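Local coordinates for plasmin and fibronectin-binding protein A (Streptococcus pneumoniae, PDB 4MR0) that acts as a fibronectin-dependent surface adhesin and invasin, binding human fibronectin, plasmin, plasminogen and serum albumin, at residues 153-158 with 175-180; 218-223 with 260-265; 469-474 with 497-502; 504-509 with 520-525. All blocks are in the same frame, centred on the assembly; numbering follows the deposited sequence.

All four contacts belong to the parallel beta-helix of this adhesin. Interactions 1, 2 and 3 are lateral: each pairs strands of successive coils through backbone hydrogen bonds, with apolar side chains inside; the outer face is polar in 1 and 2 but mixed in 3, where V470 and F500 join N472 and S498. Interactions 1 and 2 share a neighbourhood, because strands 178-182 and 220-222 lie next to each other and T179 packs on T220. Interaction 3 lies about 33 Å from interaction 2, centre to centre, and touches interaction 4 where strands 490-500 and 515-523 pair. Interaction 4 differs in kind, crossing the buried interior without a hydrogen bond. Interactions 2 and 4 are buried; 1 and 3 partly buried.

Interaction 1: residues 153-158 with 175-180; sequences FPEGTY and NEKATI
The methyl of A178 is the small bump round which residues 153-158 bend. Its CB lies 3.5 Å from P154 O and also meets F153 O, while CE2 of the Y158 ring comes to it edge-on, at 4.2 Å. The Y158 ring owes this position to CG standing anti to its own carbonyl carbon (chi1 -56°), and Y158 OH closes the bend by donating to P154 O at 2.6 Å from above that carbonyl's plane. F153 CD2 covers one face of the Y158 ring near its rim, and F153 CE2 approaches I180 CD1, so the two aromatic rings and the isoleucine fill the inner side together.

Against the same bend, N175 fits its CB between F153 O and E155 N. Its backbone N donates to F153 O, and its OD1 accepts from K177 N, 2.6 Å away, which closes an Asx turn at the head of the type I turn 175-178. On the exposed side of the turn, E155 lies alongside K177: E155 CG packs 3.4 Å from K177 CB, and E155 OE1 reaches K177 NZ at 3.4 Å as a salt bridge.

G156 brings backbone against backbone. Its N donates to K177 O and its O accepts from T179 N at 2.8 Å; Y158 N then donates to T179 O. With segment axes 4.6 Å apart and 16° from parallel, and A178 and I180 facing inward while T179 faces outward, this is the coil-to-coil pairing of a right-handed parallel beta-helix of the pectate lyase-like class.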
loop_
_atom_site.group_PDB
_atom_site.type_symbol
_atom_site.label_atom_id
_atom_site.label_comp_id
_atom_site.label_asym_id
_atom_site.label_seq_id
_atom_site.Cartn_x
_atom_site.Cartn_y
_atom_site.Cartn_z
ATOM N N PHE A 153 -8.083 22.556 -15.177
ATOM C CA PHE A 153 -7.575 21.888 -16.367
ATOM C C PHE A 153 -8.731 21.467 -17.273
ATOM O O PHE A 153 -9.485 20.550 -16.938
ATOM C CB PHE A 153 -6.781 20.622 -16.009
ATOM C CG PHE A 153 -5.446 20.881 -15.360
ATOM C CD1 PHE A 153 -5.367 21.320 -14.040
ATOM C CD2 PHE A 153 -4.268 20.643 -16.060
ATOM C CE1 PHE A 153 -4.127 21.517 -13.423
ATOM C CE2 PHE A 153 -3.020 20.835 -15.455
ATOM C CZ PHE A 153 -2.951 21.271 -14.138
ATOM N N PRO A 154 -8.897 22.143 -18.423
ATOM C CA PRO A 154 -9.968 21.813 -19.371
ATOM C C PRO A 154 -9.669 20.465 -20.033
ATOM O O PRO A 154 -8.570 19.927 -19.886
ATOM C CB PRO A 154 -9.901 22.959 -20.385
ATOM C CG PRO A 154 -9.384 24.111 -19.561
ATOM C CD PRO A 154 -8.292 23.448 -18.749
ATOM N N GLU A 155 -10.639 19.925 -20.763
ATOM C CA GLU A 155 -10.450 18.657 -21.456
ATOM C C GLU A 155 -9.178 18.745 -22.289
ATOM O O GLU A 155 -8.874 19.797 -22.856
ATOM C CB GLU A 155 -11.628 18.374 -22.390
ATOM C CG GLU A 155 -11.514 17.048 -23.119
ATOM C CD GLU A 155 -12.597 16.855 -24.167
ATOM O OE1 GLU A 155 -13.739 17.319 -23.939
ATOM O OE2 GLU A 155 -12.309 16.226 -25.211
ATOM N N GLY A 156 -8.437 17.644 -22.367
ATOM C CA GLY A 156 -7.212 17.640 -23.144
ATOM C C GLY A 156 -6.144 16.733 -22.575
ATOM O O GLY A 156 -6.361 16.052 -21.576
ATOM N N THR A 157 -4.985 16.714 -23.223
ATOM C CA THR A 157 -3.869 15.900 -22.759
ATOM C C THR A 157 -2.696 16.846 -22.563
ATOM O O THR A 157 -2.221 17.469 -23.508
ATOM C CB THR A 157 -3.506 14.810 -23.776
ATOM O OG1 THR A 157 -4.659 13.998 -24.020
ATOM C CG2 THR A 157 -2.394 13.927 -23.239
ATOM N N TYR A 158 -2.243 16.955 -21.320
ATOM C CA TYR A 158 -1.158 17.858 -20.977
ATOM C C TYR A 158 0.166 17.147 -20.762
ATOM O O TYR A 158 0.400 16.548 -19.717
ATOM C CB TYR A 158 -1.552 18.635 -19.726
ATOM C CG TYR A 158 -2.860 19.368 -19.904
ATOM C CD1 TYR A 158 -2.892 20.649 -20.450
ATOM C CD2 TYR A 158 -4.072 18.757 -19.581
ATOM C CE1 TYR A 158 -4.095 21.306 -20.674
ATOM C CE2 TYR A 158 -5.288 19.404 -19.804
ATOM C CZ TYR A 158 -5.288 20.679 -20.351
ATOM O OH TYR A 158 -6.477 21.326 -20.577
ATOM N N ASN A 175 -10.716 18.402 -15.492
ATOM C CA ASN A 175 -11.907 17.925 -16.164
ATOM C C ASN A 175 -11.811 16.405 -16.232
ATOM O O ASN A 175 -10.718 15.834 -16.211
ATOM C CB ASN A 175 -11.969 18.527 -17.574
ATOM C CG ASN A 175 -13.200 18.091 -18.346
ATOM O OD1 ASN A 175 -13.241 16.999 -18.922
ATOM N ND2 ASN A 175 -14.219 18.940 -18.351
ATOM N N GLU A 176 -12.960 15.751 -16.307
ATOM C CA GLU A 176 -13.004 14.301 -16.382
ATOM C C GLU A 176 -12.188 13.809 -17.575
ATOM O O GLU A 176 -11.563 12.745 -17.521
ATOM C CB GLU A 176 -14.459 13.850 -16.504
ATOM C CG GLU A 176 -15.436 15.014 -16.692
ATOM C CD GLU A 176 -15.521 15.929 -15.469
ATOM O OE1 GLU A 176 -15.239 17.143 -15.602
ATOM O OE2 GLU A 176 -15.875 15.430 -14.374
ATOM N N LYS A 177 -12.184 14.587 -18.652
ATOM C CA LYS A 177 -11.442 14.204 -19.843
ATOM C C LYS A 177 -10.088 14.893 -19.952
ATOM O O LYS A 177 -9.514 14.995 -21.041
ATOM C CB LYS A 177 -12.282 14.464 -21.100
ATOM C CG LYS A 177 -13.577 13.656 -21.118
ATOM C CD LYS A 177 -13.971 13.242 -22.532
ATOM C CE LYS A 177 -14.503 14.411 -23.348
ATOM N NZ LYS A 177 -15.857 14.830 -22.886
ATOM N N ALA A 178 -9.584 15.372 -18.817
ATOM C CA ALA A 178 -8.273 16.007 -18.779
ATOM C C ALA A 178 -7.289 14.925 -18.345
ATOM O O ALA A 178 -7.516 14.229 -17.345
ATOM C CB ALA A 178 -8.262 17.160 -17.781
ATOM N N THR A 179 -6.217 14.764 -19.114
ATOM C CA THR A 179 -5.191 13.772 -18.812
ATOM C C THR A 179 -3.809 14.418 -18.738
ATOM O O THR A 179 -3.405 15.155 -19.639
ATOM C CB THR A 179 -5.130 12.661 -19.899
ATOM O OG1 THR A 179 -6.343 11.901 -19.883
ATOM C CG2 THR A 179 -3.954 11.731 -19.643
ATOM N N ILE A 180 -3.085 14.146 -17.660
ATOM C CA ILE A 180 -1.742 14.676 -17.527
ATOM C C ILE A 180 -0.827 13.562 -18.020
ATOM O O ILE A 180 -0.826 12.460 -17.470
ATOM C CB ILE A 180 -1.459 15.062 -16.061
ATOM C CG1 ILE A 180 -2.312 16.286 -15.707
ATOM C CG2 ILE A 180 0.022 15.364 -15.863
ATOM C CD1 ILE A 180 -2.121 16.801 -14.316
#

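Interaction 2: residues 218-223 with 260-265; sequences GGTIDM and TFKDSY
I221 and F261 project from neighbouring strands side by side and in the same direction, I221 CD1 meeting F261 CE2 at 3.9 Å obliquely to the ring. F261 also stacks on F285, and both I221 and F261 touch A245 and F246 of strand 243-252. M223 enters from the strand end: its chain, extended to SD, bends at chi3 (-83°), which brings the terminal CE to 3.6 Å from F261 CB and beside S264 CB.

Outside, T220 and T260 cross at a slant, T220 OG1 lying 3.7 Å from T260 CB, while T220 CG2 lies against the extended aliphatic chain of K262. T260 OG1 is hydrogen-bonded to R284 NE. Parallel, in-register pairing of equivalent residues on successive coils, I221 and F261 inward and T220, T260, D222 and K262 outward, fits a parallel beta-helix, with 260-265 in PbH1 repeat 1. Four backbone bonds hold it: T260 N to G219 O, I221 N to T260 O, K262 N to I221 O and M223 N to K262 O, the last bent to 142° at the hydrogen.

D222 OD1 and D263 OD2, like charges, lie 4.3 Å apart. A water hydrogen-bonds to both, 2.7 Å from D222 OD1 and 2.6 Å from D263 OD2, and may ease their repulsion, though other acceptors compete for its protons. D222 OD1 also accepts from N224 N, and D263 OD1 is hydrogen-bonded to S339 OG and S342 OG.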
loop_
_atom_site.group_PDB
_atom_site.type_symbol
_atom_site.label_atom_id
_atom_site.label_comp_id
_atom_site.label_asym_id
_atom_site.label_seq_id
_atom_site.Cartn_x
_atom_site.Cartn_y
_atom_site.Cartn_z
ATOM N N GLY A 218 -9.824 15.060 -9.802
ATOM C CA GLY A 218 -10.251 14.816 -11.169
ATOM C C GLY A 218 -9.231 14.426 -12.218
ATOM O O GLY A 218 -8.015 14.507 -12.010
ATOM N N GLY A 219 -9.752 13.984 -13.359
ATOM C CA GLY A 219 -8.908 13.604 -14.472
ATOM C C GLY A 219 -8.136 12.303 -14.358
ATOM O O GLY A 219 -8.418 11.425 -13.534
ATOM N N THR A 220 -7.128 12.201 -15.211
ATOM C CA THR A 220 -6.276 11.033 -15.277
ATOM C C THR A 220 -4.830 11.490 -15.278
ATOM O O THR A 220 -4.523 12.600 -15.732
ATOM C CB THR A 220 -6.527 10.255 -16.596
ATOM O OG1 THR A 220 -7.880 9.780 -16.628
ATOM C CG2 THR A 220 -5.563 9.084 -16.731
ATOM N N ILE A 221 -3.955 10.653 -14.737
ATOM C CA ILE A 221 -2.526 10.929 -14.761
ATOM C C ILE A 221 -1.956 9.679 -15.406
ATOM O O ILE A 221 -2.001 8.606 -14.819
ATOM C CB ILE A 221 -1.911 11.094 -13.353
ATOM C CG1 ILE A 221 -2.476 12.341 -12.674
ATOM C CG2 ILE A 221 -0.392 11.214 -13.466
ATOM C CD1 ILE A 221 -1.932 12.579 -11.251
ATOM N N ASP A 222 -1.478 9.814 -16.639
ATOM C CA ASP A 222 -0.896 8.693 -17.365
ATOM C C ASP A 222 0.581 8.677 -17.001
ATOM O O ASP A 222 1.365 9.474 -17.506
ATOM C CB ASP A 222 -1.053 8.911 -18.872
ATOM C CG ASP A 222 -0.673 7.689 -19.689
ATOM O OD1 ASP A 222 0.121 6.867 -19.198
ATOM O OD2 ASP A 222 -1.161 7.559 -20.835
ATOM N N MET A 223 0.969 7.771 -16.126
ATOM C CA MET A 223 2.357 7.712 -15.722
ATOM C C MET A 223 3.236 7.200 -16.868
ATOM O O MET A 223 4.463 7.137 -16.753
ATOM C CB MET A 223 2.468 6.869 -14.458
ATOM C CG MET A 223 1.697 7.492 -13.290
ATOM S SD MET A 223 1.692 6.534 -11.726
ATOM C CE MET A 223 0.257 5.346 -12.167
ATOM N N THR A 260 -7.610 9.004 -11.820
ATOM C CA THR A 260 -7.327 7.699 -12.398
ATOM C C THR A 260 -5.829 7.668 -12.699
ATOM O O THR A 260 -5.353 8.428 -13.534
ATOM C CB THR A 260 -8.125 7.485 -13.709
ATOM O OG1 THR A 260 -9.525 7.494 -13.415
ATOM C CG2 THR A 260 -7.764 6.148 -14.349
ATOM N N PHE A 261 -5.092 6.805 -12.008
ATOM C CA PHE A 261 -3.648 6.676 -12.207
ATOM C C PHE A 261 -3.364 5.483 -13.104
ATOM O O PHE A 261 -3.750 4.359 -12.784
ATOM C CB PHE A 261 -2.937 6.459 -10.873
ATOM C CG PHE A 261 -3.152 7.562 -9.887
ATOM C CD1 PHE A 261 -4.312 7.610 -9.116
ATOM C CD2 PHE A 261 -2.172 8.533 -9.698
ATOM C CE1 PHE A 261 -4.493 8.612 -8.171
ATOM C CE2 PHE A 261 -2.340 9.542 -8.760
ATOM C CZ PHE A 261 -3.506 9.578 -7.986
ATOM N N LYS A 262 -2.664 5.714 -14.209
ATOM C CA LYS A 262 -2.382 4.633 -15.142
ATOM C C LYS A 262 -0.928 4.312 -15.442
ATOM O O LYS A 262 -0.083 5.200 -15.579
ATOM C CB LYS A 262 -3.046 4.916 -16.492
ATOM C CG LYS A 262 -4.550 5.072 -16.482
ATOM C CD LYS A 262 -5.042 5.278 -17.912
ATOM C CE LYS A 262 -6.553 5.447 -17.975
ATOM N NZ LYS A 262 -7.014 5.578 -19.388
ATOM N N ASP A 263 -0.672 3.017 -15.569
ATOM C CA ASP A 263 0.620 2.481 -15.970
ATOM C C ASP A 263 1.909 3.012 -15.369
ATOM O O ASP A 263 2.708 3.666 -16.043
ATOM C CB ASP A 263 0.705 2.566 -17.496
ATOM C CG ASP A 263 -0.534 2.009 -18.167
ATOM O OD1 ASP A 263 -0.893 0.854 -17.857
ATOM O OD2 ASP A 263 -1.153 2.720 -18.990
ATOM N N SER A 264 2.122 2.698 -14.102
ATOM C CA SER A 264 3.335 3.094 -13.416
ATOM C C SER A 264 4.441 2.174 -13.937
ATOM O O SER A 264 4.216 0.979 -14.112
ATOM C CB SER A 264 3.152 2.884 -11.911
ATOM O OG SER A 264 4.386 2.991 -11.231
ATOM N N TYR A 265 5.621 2.720 -14.212
ATOM C CA TYR A 265 6.730 1.878 -14.664
ATOM C C TYR A 265 7.453 1.429 -13.403
ATOM O O TYR A 265 8.240 2.192 -12.831
ATOM C CB TYR A 265 7.697 2.659 -15.559
ATOM C CG TYR A 265 8.900 1.842 -16.004
ATOM C CD1 TYR A 265 8.730 0.649 -16.714
ATOM C CD2 TYR A 265 10.202 2.262 -15.724
ATOM C CE1 TYR A 265 9.825 -0.104 -17.135
ATOM C CE2 TYR A 265 11.307 1.516 -16.144
ATOM C CZ TYR A 265 11.107 0.334 -16.848
ATOM O OH TYR A 265 12.183 -0.414 -17.266
HETATM O O HOH W 1 -0.095 4.540 -20.514
#

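Interaction 3: residues 469-474 with 497-502; sequences NVINNN and NSIFGG
I471 O accepts the shortest backbone bond here, from F500 N at 2.7 Å and almost straight at the hydrogen. The same oxygen has I499 CA nearby in a CA-H...O contact, and it lies near the plane of the F500 ring, at its edge. The bonds continue to alternate between the strands, from S498 N to N469 O and from I471 N to S498 O. The closing bond, N473 N to F500 O, is bent to 137°, where the chain of 497-502 turns off through G501 and G502. At that exit G501 CA comes within 3.1 Å of N473 O, which also accepts a hydrogen bond from a water.

N497 adds a side-chain rung at the other end: its OD1 receives N469 N at 2.9 Å, the donor tilted from the carbonyl plane. The two amides lie side by side with planes 11° apart, and ND2 of N497 donates to V466 O. N520 OD1 accepts from N497 N in turn, so asparagines at equivalent positions of successive coils link up as a ladder.

On the outer face the N472 amide and the F500 ring project together with planes 49° apart, N472 OD1 coming 3.5 Å from F500 CD1; N472 ND2 is hydrogen-bonded to N439 OD1. V470 CG1 lies obliquely to that ring, and F500 stacks on Y523. Inside, I471 CD1 approaches I499 CG1 at 4.4 Å. The in-register isoleucines, with segment axes 4.7 Å apart and nearly parallel, together with the asparagine ladder, are characteristic of a right-handed parallel beta-helix, here between PbH1 repeats 4 and 5.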
loop_
_atom_site.group_PDB
_atom_site.type_symbol
_atom_site.label_atom_id
_atom_site.label_comp_id
_atom_site.label_asym_id
_atom_site.label_seq_id
_atom_site.Cartn_x
_atom_site.Cartn_y
_atom_site.Cartn_z
ATOM N N ASN A 469 -13.829 -10.487 9.848
ATOM C CA ASN A 469 -13.441 -10.547 8.451
ATOM C C ASN A 469 -14.125 -11.762 7.835
ATOM O O ASN A 469 -14.411 -12.746 8.529
ATOM C CB ASN A 469 -11.929 -10.697 8.314
ATOM C CG ASN A 469 -11.177 -9.520 8.878
ATOM O OD1 ASN A 469 -10.742 -9.537 10.028
ATOM N ND2 ASN A 469 -11.029 -8.483 8.074
ATOM N N VAL A 470 -14.383 -11.691 6.535
ATOM C CA VAL A 470 -15.013 -12.793 5.825
ATOM C C VAL A 470 -14.076 -13.282 4.731
ATOM O O VAL A 470 -13.757 -12.548 3.794
ATOM C CB VAL A 470 -16.347 -12.364 5.180
ATOM C CG1 VAL A 470 -16.908 -13.506 4.335
ATOM C CG2 VAL A 470 -17.340 -11.965 6.258
ATOM N N ILE A 471 -13.634 -14.526 4.861
ATOM C CA ILE A 471 -12.734 -15.113 3.892
ATOM C C ILE A 471 -13.431 -16.196 3.072
ATOM O O ILE A 471 -13.876 -17.208 3.611
ATOM C CB ILE A 471 -11.508 -15.725 4.597
ATOM C CG1 ILE A 471 -10.751 -14.627 5.354
ATOM C CG2 ILE A 471 -10.597 -16.415 3.575
ATOM C CD1 ILE A 471 -9.525 -15.120 6.113
ATOM N N ASN A 472 -13.533 -15.966 1.768
ATOM C CA ASN A 472 -14.145 -16.932 0.863
ATOM C C ASN A 472 -13.031 -17.546 0.021
ATOM O O ASN A 472 -12.665 -17.016 -1.029
ATOM C CB ASN A 472 -15.167 -16.245 -0.046
ATOM C CG ASN A 472 -16.292 -15.597 0.730
ATOM O OD1 ASN A 472 -16.951 -16.248 1.542
ATOM N ND2 ASN A 472 -16.523 -14.311 0.484
ATOM N N ASN A 473 -12.483 -18.657 0.496
ATOM C CA ASN A 473 -11.407 -19.326 -0.213
ATOM C C ASN A 473 -11.889 -20.575 -0.953
ATOM O O ASN A 473 -12.153 -21.609 -0.333
ATOM C CB ASN A 473 -10.289 -19.714 0.765
ATOM C CG ASN A 473 -9.012 -20.140 0.052
ATOM O OD1 ASN A 473 -9.029 -20.450 -1.141
ATOM N ND2 ASN A 473 -7.901 -20.162 0.782
ATOM N N ASN A 474 -12.018 -20.479 -2.274
ATOM C CA ASN A 474 -12.432 -21.634 -3.066
ATOM C C ASN A 474 -11.333 -22.083 -4.014
ATOM O O ASN A 474 -11.606 -22.616 -5.092
ATOM C CB ASN A 474 -13.712 -21.357 -3.862
ATOM C CG ASN A 474 -13.903 -19.900 -4.179
ATOM O OD1 ASN A 474 -14.565 -19.174 -3.433
ATOM N ND2 ASN A 474 -13.322 -19.453 -5.285
ATOM N N ASN A 497 -14.492 -14.072 13.006
ATOM C CA ASN A 497 -14.132 -14.100 11.603
ATOM C C ASN A 497 -14.855 -15.296 10.978
ATOM O O ASN A 497 -15.074 -16.311 11.648
ATOM C CB ASN A 497 -12.614 -14.259 11.448
ATOM C CG ASN A 497 -11.838 -13.068 11.998
ATOM O OD1 ASN A 497 -11.822 -11.993 11.399
ATOM N ND2 ASN A 497 -11.198 -13.255 13.148
ATOM N N SER A 498 -15.243 -15.165 9.710
ATOM C CA SER A 498 -15.918 -16.244 8.993
ATOM C C SER A 498 -15.011 -16.736 7.866
ATOM O O SER A 498 -14.613 -15.962 6.994
ATOM C CB SER A 498 -17.249 -15.763 8.401
ATOM O OG SER A 498 -18.210 -15.504 9.410
ATOM N N ILE A 499 -14.685 -18.023 7.886
ATOM C CA ILE A 499 -13.821 -18.604 6.868
ATOM C C ILE A 499 -14.517 -19.713 6.076
ATOM O O ILE A 499 -14.848 -20.765 6.626
ATOM C CB ILE A 499 -12.539 -19.172 7.503
ATOM C CG1 ILE A 499 -11.843 -18.077 8.318
ATOM C CG2 ILE A 499 -11.610 -19.700 6.418
ATOM C CD1 ILE A 499 -10.582 -18.531 9.017
ATOM N N PHE A 500 -14.730 -19.469 4.784
ATOM C CA PHE A 500 -15.384 -20.447 3.911
ATOM C C PHE A 500 -14.398 -21.089 2.936
ATOM O O PHE A 500 -14.028 -20.474 1.933
ATOM C CB PHE A 500 -16.493 -19.794 3.075
ATOM C CG PHE A 500 -17.607 -19.188 3.880
ATOM C CD1 PHE A 500 -17.432 -17.975 4.539
ATOM C CD2 PHE A 500 -18.853 -19.812 3.943
ATOM C CE1 PHE A 500 -18.484 -17.391 5.255
ATOM C CE2 PHE A 500 -19.908 -19.239 4.654
ATOM C CZ PHE A 500 -19.723 -18.024 5.309
ATOM N N GLY A 501 -13.971 -22.315 3.221
ATOM C CA GLY A 501 -13.064 -22.999 2.316
ATOM C C GLY A 501 -11.591 -22.984 2.664
ATOM O O GLY A 501 -11.131 -22.179 3.473
ATOM N N GLY A 502 -10.847 -23.891 2.041
ATOM C CA GLY A 502 -9.422 -23.974 2.286
ATOM C C GLY A 502 -9.027 -25.194 3.090
ATOM O O GLY A 502 -9.782 -26.162 3.189
HETATM O O HOH W 2 -11.418 -24.118 -1.189
#

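Interaction 4: residues 504-509 with 520-525; sequences EGIVIE and NQFYNL
Across the interior of the parallel beta-helix, strand 506-509 of the fifth PbH1 repeat meets the end of strand 515-523, which belongs to a different wall of the solenoid. I506 is the probe. Its CG1 stands anti to its carbonyl carbon (chi1 -63°) and carries CD1 inward to a double contact: 4.0 Å from F522 CZ, near the plane of the ring and at its edge, and 3.8 Å from N520 CG. The isoleucine and asparagine side chains cross at about a right angle.

Beside this, the absence of a side chain on G505 lets two groups close directly on its CA. L525 CD2 lies 3.7 Å away and F522 CE1 4.2 Å, the latter reaching it obliquely, so the glycine backbone itself forms part of the wall. I499 also packs against both I506 and F522, while Y529 stacks on the F522 ring.

No hydrogen bond joins the segments. N520, the polar side chain that touches across the contact, has its OD1 hydrogen-bonded to N497 N and its ND2 to V494 O, so its amide can lie buried beside I506 CD1 with its polar atoms satisfied, and between these two segments the contact is apolar and van der Waals in character.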
loop_
_atom_site.group_PDB
_atom_site.type_symbol
_atom_site.label_atom_id
_atom_site.label_comp_id
_atom_site.label_asym_id
_atom_site.label_seq_id
_atom_site.Cartn_x
_atom_site.Cartn_y
_atom_site.Cartn_z
ATOM N N GLU A 504 -6.353 -25.076 6.379
ATOM C CA GLU A 504 -6.306 -24.606 7.759
ATOM C C GLU A 504 -7.019 -23.262 7.830
ATOM O O GLU A 504 -7.011 -22.496 6.867
ATOM C CB GLU A 504 -4.857 -24.443 8.224
ATOM C CG GLU A 504 -4.063 -25.737 8.214
ATOM C CD GLU A 504 -2.796 -25.635 7.385
ATOM O OE1 GLU A 504 -2.889 -25.243 6.199
ATOM O OE2 GLU A 504 -1.708 -25.951 7.918
ATOM N N GLY A 505 -7.651 -22.986 8.965
ATOM C CA GLY A 505 -8.346 -21.727 9.114
ATOM C C GLY A 505 -7.415 -20.697 9.720
ATOM O O GLY A 505 -6.856 -19.852 9.017
ATOM N N ILE A 506 -7.237 -20.782 11.033
ATOM C CA ILE A 506 -6.375 -19.862 11.759
ATOM C C ILE A 506 -5.184 -20.578 12.384
ATOM O O ILE A 506 -5.331 -21.638 12.996
ATOM C CB ILE A 506 -7.152 -19.149 12.889
ATOM C CG1 ILE A 506 -8.271 -18.298 12.289
ATOM C CG2 ILE A 506 -6.201 -18.293 13.727
ATOM C CD1 ILE A 506 -9.315 -17.857 13.303
ATOM N N VAL A 507 -4.003 -19.991 12.223
ATOM C CA VAL A 507 -2.797 -20.547 12.809
ATOM C C VAL A 507 -2.159 -19.481 13.683
ATOM O O VAL A 507 -1.843 -18.389 13.210
ATOM C CB VAL A 507 -1.761 -20.976 11.738
ATOM C CG1 VAL A 507 -0.476 -21.427 12.425
ATOM C CG2 VAL A 507 -2.322 -22.102 10.877
ATOM N N ILE A 508 -2.003 -19.791 14.965
ATOM C CA ILE A 508 -1.376 -18.876 15.908
ATOM C C ILE A 508 -0.134 -19.615 16.380
ATOM O O ILE A 508 -0.225 -20.643 17.058
ATOM C CB ILE A 508 -2.311 -18.557 17.086
ATOM C CG1 ILE A 508 -3.502 -17.746 16.572
ATOM C CG2 ILE A 508 -1.562 -17.774 18.160
ATOM C CD1 ILE A 508 -4.523 -17.409 17.644
ATOM N N GLU A 509 1.025 -19.085 16.007
ATOM C CA GLU A 509 2.294 -19.717 16.319
ATOM C C GLU A 509 3.284 -18.861 17.090
ATOM O O GLU A 509 3.589 -17.741 16.692
ATOM C CB GLU A 509 2.940 -20.175 15.010
ATOM C CG GLU A 509 4.285 -20.855 15.160
ATOM C CD GLU A 509 4.865 -21.279 13.817
ATOM O OE1 GLU A 509 4.103 -21.330 12.822
ATOM O OE2 GLU A 509 6.078 -21.573 13.763
ATOM N N ASN A 520 -15.138 -17.707 16.099
ATOM C CA ASN A 520 -14.880 -17.564 14.678
ATOM C C ASN A 520 -15.738 -18.669 14.058
ATOM O O ASN A 520 -16.123 -19.610 14.752
ATOM C CB ASN A 520 -13.400 -17.796 14.390
ATOM C CG ASN A 520 -12.517 -16.717 14.990
ATOM O OD1 ASN A 520 -12.461 -15.593 14.489
ATOM N ND2 ASN A 520 -11.829 -17.051 16.075
ATOM N N GLN A 521 -16.061 -18.544 12.777
ATOM C CA GLN A 521 -16.874 -19.543 12.086
ATOM C C GLN A 521 -16.093 -20.176 10.939
ATOM O O GLN A 521 -15.350 -19.494 10.228
ATOM C CB GLN A 521 -18.162 -18.902 11.560
ATOM C CG GLN A 521 -19.239 -18.718 12.621
ATOM C CD GLN A 521 -20.379 -17.830 12.147
ATOM O OE1 GLN A 521 -20.871 -17.971 11.023
ATOM N NE2 GLN A 521 -20.813 -16.913 13.009
ATOM N N PHE A 522 -16.260 -21.485 10.764
ATOM C CA PHE A 522 -15.548 -22.213 9.715
ATOM C C PHE A 522 -16.499 -23.084 8.904
ATOM O O PHE A 522 -17.357 -23.765 9.462
ATOM C CB PHE A 522 -14.461 -23.089 10.342
ATOM C CG PHE A 522 -13.550 -22.348 11.282
ATOM C CD1 PHE A 522 -12.423 -21.688 10.808
ATOM C CD2 PHE A 522 -13.836 -22.295 12.639
ATOM C CE1 PHE A 522 -11.585 -20.989 11.681
ATOM C CE2 PHE A 522 -13.009 -21.601 13.521
ATOM C CZ PHE A 522 -11.884 -20.944 13.041
ATOM N N TYR A 523 -16.335 -23.063 7.587
ATOM C CA TYR A 523 -17.185 -23.843 6.695
ATOM C C TYR A 523 -16.381 -24.503 5.587
ATOM O O TYR A 523 -15.519 -23.876 4.968
ATOM C CB TYR A 523 -18.239 -22.949 6.046
ATOM C CG TYR A 523 -19.081 -22.171 7.021
ATOM C CD1 TYR A 523 -20.192 -22.750 7.628
ATOM C CD2 TYR A 523 -18.763 -20.850 7.340
ATOM C CE1 TYR A 523 -20.972 -22.028 8.530
ATOM C CE2 TYR A 523 -19.532 -20.124 8.239
ATOM C CZ TYR A 523 -20.634 -20.716 8.829
ATOM O OH TYR A 523 -21.394 -20.000 9.724
ATOM N N ASN A 524 -16.672 -25.773 5.342
ATOM C CA ASN A 524 -16.019 -26.523 4.286
ATOM C C ASN A 524 -14.492 -26.447 4.282
ATOM O O ASN A 524 -13.879 -26.263 3.228
ATOM C CB ASN A 524 -16.567 -26.053 2.936
ATOM C CG ASN A 524 -18.088 -26.025 2.907
ATOM O OD1 ASN A 524 -18.744 -27.050 3.090
ATOM N ND2 ASN A 524 -18.655 -24.843 2.683
ATOM N N LEU A 525 -13.881 -26.585 5.456
ATOM C CA LEU A 525 -12.426 -26.568 5.561
ATOM C C LEU A 525 -11.940 -28.012 5.594
ATOM O O LEU A 525 -12.594 -28.874 6.178
ATOM C CB LEU A 525 -11.969 -25.839 6.830
ATOM C CG LEU A 525 -11.691 -24.335 6.726
ATOM C CD1 LEU A 525 -12.959 -23.596 6.351
ATOM C CD2 LEU A 525 -11.157 -23.824 8.056
#